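Local structure of phosphate transporter (Thermotoga maritima MSB8, 6L85) at residues V259-I271 with E283-I296. The protein probably imports inorganic phosphate across the cell membrane by coupling its uptake to sodium ions, as a bacterial relative of the human SLC20 carriers. Sequence-based numbering, arbitrary orientation.
Sequences VANAAGPVAAVMI and EIPFLALLLGGIGI. With LMT (dodecyl-beta-D-maltoside), chain O.
Met270 reaches across to the start of helix 286-296, and its side chain can be followed atom by atom. CB and CG carry the chain over with CG anti to the carbonyl carbon (chi1 -63°). SD then passes the methyl of Ala288, 4.2 Å from its CB, and a bend at the last torsion (chi3 63°) lays CE against the N-cap proline, 3.6 Å from Pro285 CB, with Leu287 CB slightly farther off. Ala288 itself is a knob in a hole formed by Ala263, Val266, Ala267 and Met270. Beside it, Ala267 CB meets Pro285 CD and Ile284 CD1, each at 3.8 Å. Farther along, Val259 forks: its side chain and that of Leu289 cross at about a right angle, with Val259 CG1 3.7 Å from Leu289 CD2, while CG2 rests on the bare backbone of Gly292, 3.6 Å from its C atom, where any CB would clash. On the far side of helix 286-296, Phe286 turns from this interface to the detergent dodecyl maltoside, whose C1 lies in plane at the ring edge and whose C2 comes within 3.3 Å of Phe286 CZ; Phe286 also packs on Glu201 of the second subunit. A serine in place of Phe286 takes the ring away, which would probably leave the detergent's first chain carbons without their aromatic neighbour and open a gap beside the second subunit. No hydrogen bond links the segments. The helix axes, 8.3 Å apart at closest approach with 145° between their directions, make a close, alanine- and glycine-rich antiparallel pair within the phosphate transporter fold, joining the helix after sodium ligands Asn257 and Asp258 to one facing the second subunit.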
loop_
_atom_site.group_PDB
_atom_site.type_symbol
_atom_site.label_atom_id
_atom_site.label_comp_id
_atom_site.label_asym_id
_atom_site.label_seq_id
_atom_site.Cartn_x
_atom_site.Cartn_y
_atom_site.Cartn_z
ATOM N N VAL B 259 -12.098 -6.294 -11.781
ATOM C CA VAL B 259 -11.394 -7.571 -11.919
ATOM C C VAL B 259 -12.409 -8.705 -11.985
ATOM O O VAL B 259 -12.194 -9.684 -12.697
ATOM C CB VAL B 259 -10.334 -7.796 -10.809
ATOM C CG1 VAL B 259 -10.980 -8.065 -9.431
ATOM C CG2 VAL B 259 -9.371 -8.960 -11.213
ATOM N N ALA B 260 -13.555 -8.542 -11.322
ATOM C CA ALA B 260 -14.667 -9.490 -11.419
ATOM C C ALA B 260 -15.034 -9.861 -12.853
ATOM O O ALA B 260 -15.413 -11.008 -13.098
ATOM C CB ALA B 260 -15.912 -8.931 -10.722
ATOM N N ASN B 261 -14.923 -8.934 -13.810
ATOM C CA ASN B 261 -15.387 -9.271 -15.157
ATOM C C ASN B 261 -14.555 -10.371 -15.799
ATOM O O ASN B 261 -15.023 -11.031 -16.745
ATOM C CB ASN B 261 -15.411 -8.042 -16.061
ATOM C CG ASN B 261 -16.197 -6.897 -15.464
ATOM O OD1 ASN B 261 -17.057 -7.094 -14.577
ATOM N ND2 ASN B 261 -15.939 -5.703 -15.951
ATOM N N ALA B 262 -13.337 -10.586 -15.307
ATOM C CA ALA B 262 -12.532 -11.728 -15.722
ATOM C C ALA B 262 -12.419 -12.792 -14.643
ATOM O O ALA B 262 -12.421 -13.984 -14.962
ATOM C CB ALA B 262 -11.132 -11.273 -16.141
ATOM N N ALA B 263 -12.373 -12.390 -13.370
ATOM C CA ALA B 263 -12.122 -13.323 -12.277
ATOM C C ALA B 263 -13.370 -14.111 -11.881
ATOM O O ALA B 263 -13.236 -15.251 -11.405
ATOM C CB ALA B 263 -11.554 -12.580 -11.060
ATOM N N GLY B 264 -14.566 -13.526 -12.007
ATOM C CA GLY B 264 -15.791 -14.242 -11.742
ATOM C C GLY B 264 -15.961 -15.468 -12.620
ATOM O O GLY B 264 -16.118 -16.584 -12.123
ATOM N N PRO B 265 -15.903 -15.301 -13.948
ATOM C CA PRO B 265 -16.033 -16.493 -14.810
ATOM C C PRO B 265 -14.951 -17.522 -14.562
ATOM O O PRO B 265 -15.248 -18.730 -14.482
ATOM C CB PRO B 265 -15.977 -15.906 -16.233
ATOM C CG PRO B 265 -16.513 -14.493 -16.068
ATOM C CD PRO B 265 -15.916 -14.049 -14.738
ATOM N N VAL B 266 -13.700 -17.071 -14.391
ATOM C CA VAL B 266 -12.607 -18.003 -14.110
ATOM C C VAL B 266 -12.849 -18.720 -12.784
ATOM O O VAL B 266 -12.638 -19.931 -12.673
ATOM C CB VAL B 266 -11.243 -17.278 -14.116
ATOM C CG1 VAL B 266 -10.117 -18.230 -13.615
ATOM C CG2 VAL B 266 -10.914 -16.736 -15.493
ATOM N N ALA B 267 -13.244 -17.975 -11.747
ATOM C CA ALA B 267 -13.550 -18.602 -10.461
ATOM C C ALA B 267 -14.650 -19.651 -10.597
ATOM O O ALA B 267 -14.601 -20.702 -9.947
ATOM C CB ALA B 267 -13.983 -17.554 -9.433
ATOM N N ALA B 268 -15.669 -19.377 -11.410
ATOM C CA ALA B 268 -16.734 -20.359 -11.560
ATOM C C ALA B 268 -16.178 -21.646 -12.161
ATOM O O ALA B 268 -16.526 -22.756 -11.719
ATOM C CB ALA B 268 -17.880 -19.790 -12.404
ATOM N N VAL B 269 -15.286 -21.513 -13.146
ATOM C CA VAL B 269 -14.668 -22.712 -13.727
ATOM C C VAL B 269 -13.816 -23.451 -12.692
ATOM O O VAL B 269 -13.877 -24.686 -12.579
ATOM C CB VAL B 269 -13.842 -22.347 -14.970
ATOM C CG1 VAL B 269 -13.128 -23.567 -15.489
ATOM C CG2 VAL B 269 -14.756 -21.733 -16.052
ATOM N N MET B 270 -13.004 -22.710 -11.925
ATOM C CA MET B 270 -12.186 -23.334 -10.886
ATOM C C MET B 270 -13.049 -24.025 -9.831
ATOM O O MET B 270 -12.716 -25.116 -9.365
ATOM C CB MET B 270 -11.279 -22.293 -10.227
ATOM C CG MET B 270 -10.261 -21.676 -11.204
ATOM S SD MET B 270 -9.283 -20.380 -10.425
ATOM C CE MET B 270 -8.473 -21.385 -9.164
ATOM N N ILE B 271 -14.142 -23.383 -9.415
ATOM C CA ILE B 271 -14.985 -23.952 -8.379
ATOM C C ILE B 271 -15.632 -25.230 -8.881
ATOM O O ILE B 271 -15.712 -26.217 -8.144
ATOM C CB ILE B 271 -16.029 -22.928 -7.899
ATOM C CG1 ILE B 271 -15.361 -21.815 -7.093
ATOM C CG2 ILE B 271 -17.051 -23.587 -7.011
ATOM C CD1 ILE B 271 -16.241 -20.573 -6.938
ATOM N N GLU B 283 -16.327 -18.721 -2.219
ATOM C CA GLU B 283 -15.026 -18.134 -1.919
ATOM C C GLU B 283 -14.255 -18.004 -3.228
ATOM O O GLU B 283 -14.021 -19.007 -3.917
ATOM C CB GLU B 283 -14.255 -18.984 -0.910
ATOM C CG GLU B 283 -15.135 -19.630 0.149
ATOM C CD GLU B 283 -14.568 -20.953 0.658
ATOM O OE1 GLU B 283 -14.023 -21.734 -0.164
ATOM O OE2 GLU B 283 -14.674 -21.211 1.880
ATOM N N ILE B 284 -13.895 -16.774 -3.587
ATOM C CA ILE B 284 -13.175 -16.538 -4.839
ATOM C C ILE B 284 -11.716 -16.954 -4.676
ATOM O O ILE B 284 -11.003 -16.382 -3.836
ATOM C CB ILE B 284 -13.276 -15.071 -5.284
ATOM C CG1 ILE B 284 -14.746 -14.671 -5.473
ATOM C CG2 ILE B 284 -12.489 -14.863 -6.588
ATOM C CD1 ILE B 284 -15.382 -15.320 -6.696
ATOM N N PRO B 285 -11.235 -17.930 -5.449
ATOM C CA PRO B 285 -9.824 -18.344 -5.334
ATOM C C PRO B 285 -8.889 -17.203 -5.711
ATOM O O PRO B 285 -9.037 -16.569 -6.764
ATOM C CB PRO B 285 -9.712 -19.518 -6.321
ATOM C CG PRO B 285 -11.140 -19.953 -6.599
ATOM C CD PRO B 285 -11.959 -18.690 -6.483
ATOM N N PHE B 286 -7.923 -16.940 -4.828
ATOM C CA PHE B 286 -7.026 -15.811 -5.035
ATOM C C PHE B 286 -6.308 -15.903 -6.367
ATOM O O PHE B 286 -5.993 -14.877 -6.971
ATOM C CB PHE B 286 -6.029 -15.709 -3.879
ATOM C CG PHE B 286 -6.319 -14.556 -2.968
ATOM C CD1 PHE B 286 -6.353 -13.264 -3.476
ATOM C CD2 PHE B 286 -6.615 -14.755 -1.634
ATOM C CE1 PHE B 286 -6.648 -12.181 -2.663
ATOM C CE2 PHE B 286 -6.915 -13.680 -0.814
ATOM C CZ PHE B 286 -6.931 -12.389 -1.336
ATOM N N LEU B 287 -6.050 -17.117 -6.843
ATOM C CA LEU B 287 -5.473 -17.283 -8.170
ATOM C C LEU B 287 -6.291 -16.551 -9.234
ATOM O O LEU B 287 -5.721 -15.890 -10.112
ATOM C CB LEU B 287 -5.361 -18.777 -8.486
ATOM C CG LEU B 287 -4.287 -19.251 -9.462
ATOM C CD1 LEU B 287 -3.057 -18.356 -9.362
ATOM C CD2 LEU B 287 -3.908 -20.702 -9.174
ATOM N N ALA B 288 -7.633 -16.652 -9.169
ATOM C CA ALA B 288 -8.496 -15.934 -10.114
ATOM C C ALA B 288 -8.263 -14.436 -10.057
ATOM O O ALA B 288 -8.181 -13.765 -11.093
ATOM C CB ALA B 288 -9.985 -16.233 -9.838
ATOM N N LEU B 289 -8.198 -13.879 -8.848
ATOM C CA LEU B 289 -8.036 -12.435 -8.713
ATOM C C LEU B 289 -6.657 -11.987 -9.174
ATOM O O LEU B 289 -6.509 -10.897 -9.742
ATOM C CB LEU B 289 -8.260 -12.024 -7.272
ATOM C CG LEU B 289 -9.673 -12.225 -6.777
ATOM C CD1 LEU B 289 -9.683 -12.023 -5.259
ATOM C CD2 LEU B 289 -10.597 -11.224 -7.482
ATOM N N LEU B 290 -5.634 -12.829 -8.938
ATOM C CA LEU B 290 -4.264 -12.498 -9.329
ATOM C C LEU B 290 -4.115 -12.519 -10.840
ATOM O O LEU B 290 -3.482 -11.628 -11.417
ATOM C CB LEU B 290 -3.287 -13.487 -8.687
ATOM C CG LEU B 290 -2.744 -13.236 -7.285
ATOM C CD1 LEU B 290 -3.754 -12.635 -6.405
ATOM C CD2 LEU B 290 -2.278 -14.565 -6.697
ATOM N N LEU B 291 -4.708 -13.524 -11.492
ATOM C CA LEU B 291 -4.709 -13.590 -12.953
ATOM C C LEU B 291 -5.425 -12.388 -13.541
ATOM O O LEU B 291 -4.917 -11.738 -14.467
ATOM C CB LEU B 291 -5.378 -14.889 -13.409
ATOM C CG LEU B 291 -5.792 -15.067 -14.877
ATOM C CD1 LEU B 291 -4.594 -15.286 -15.757
ATOM C CD2 LEU B 291 -6.782 -16.234 -15.032
ATOM N N GLY B 292 -6.602 -12.058 -12.998
ATOM C CA GLY B 292 -7.308 -10.882 -13.484
ATOM C C GLY B 292 -6.504 -9.606 -13.302
ATOM O O GLY B 292 -6.437 -8.771 -14.204
ATOM N N GLY B 293 -5.867 -9.447 -12.138
ATOM C CA GLY B 293 -5.077 -8.246 -11.899
ATOM C C GLY B 293 -3.897 -8.132 -12.844
ATOM O O GLY B 293 -3.680 -7.087 -13.453
ATOM N N ILE B 294 -3.130 -9.224 -12.999
ATOM C CA ILE B 294 -1.983 -9.208 -13.907
ATOM C C ILE B 294 -2.434 -8.897 -15.324
ATOM O O ILE B 294 -1.782 -8.126 -16.040
ATOM C CB ILE B 294 -1.207 -10.546 -13.877
ATOM C CG1 ILE B 294 -0.738 -10.925 -12.473
ATOM C CG2 ILE B 294 -0.008 -10.457 -14.781
ATOM C CD1 ILE B 294 -0.195 -9.818 -11.737
ATOM N N GLY B 295 -3.526 -9.536 -15.775
ATOM C CA GLY B 295 -3.991 -9.309 -17.135
ATOM C C GLY B 295 -4.437 -7.877 -17.371
ATOM O O GLY B 295 -4.150 -7.300 -18.423
ATOM N N ILE B 296 -5.143 -7.285 -16.399
ATOM C CA ILE B 296 -5.519 -5.874 -16.513
ATOM C C ILE B 296 -4.266 -4.997 -16.621
ATOM O O ILE B 296 -4.183 -4.112 -17.483
ATOM C CB ILE B 296 -6.400 -5.447 -15.320
ATOM C CG1 ILE B 296 -7.782 -6.095 -15.378
ATOM C CG2 ILE B 296 -6.615 -3.937 -15.300
ATOM C CD1 ILE B 296 -8.665 -5.720 -14.192
HETATM C "C1'" LMT O . -8.423 -12.036 3.495
HETATM C "C2'" LMT O . -9.236 -13.097 2.786
HETATM C "C3'" LMT O . -10.304 -13.778 3.631
HETATM C "C4'" LMT O . -9.934 -13.866 5.093
HETATM C "C5'" LMT O . -9.311 -12.548 5.542
HETATM C "C6'" LMT O . -9.078 -12.551 7.038
HETATM O "O1'" LMT O . -7.189 -11.898 2.777
HETATM O "O2'" LMT O . -9.898 -12.520 1.678
HETATM O "O3'" LMT O . -10.476 -15.072 3.100
HETATM O "O5'" LMT O . -8.097 -12.354 4.826
HETATM O "O6'" LMT O . -10.265 -12.977 7.707
HETATM C C1 LMT O . -7.195 -10.957 1.686
HETATM C C2 LMT O . -5.721 -10.753 1.260
HETATM C C3 LMT O . -5.454 -9.232 1.148
HETATM C C4 LMT O . -4.215 -9.083 0.255
HETATM C C5 LMT O . -3.690 -7.645 0.421
HETATM C C6 LMT O . -2.179 -7.697 0.145
HETATM C C7 LMT O . -1.734 -6.278 -0.273
HETATM C C8 LMT O . -1.461 -5.449 1.011
HETATM C C9 LMT O . -1.385 -3.954 0.605
HETATM C C10 LMT O . 0.088 -3.568 0.301
HETATM C C11 LMT O . 0.202 -2.038 0.333
HETATM C C12 LMT O . 1.520 -1.596 -0.311
#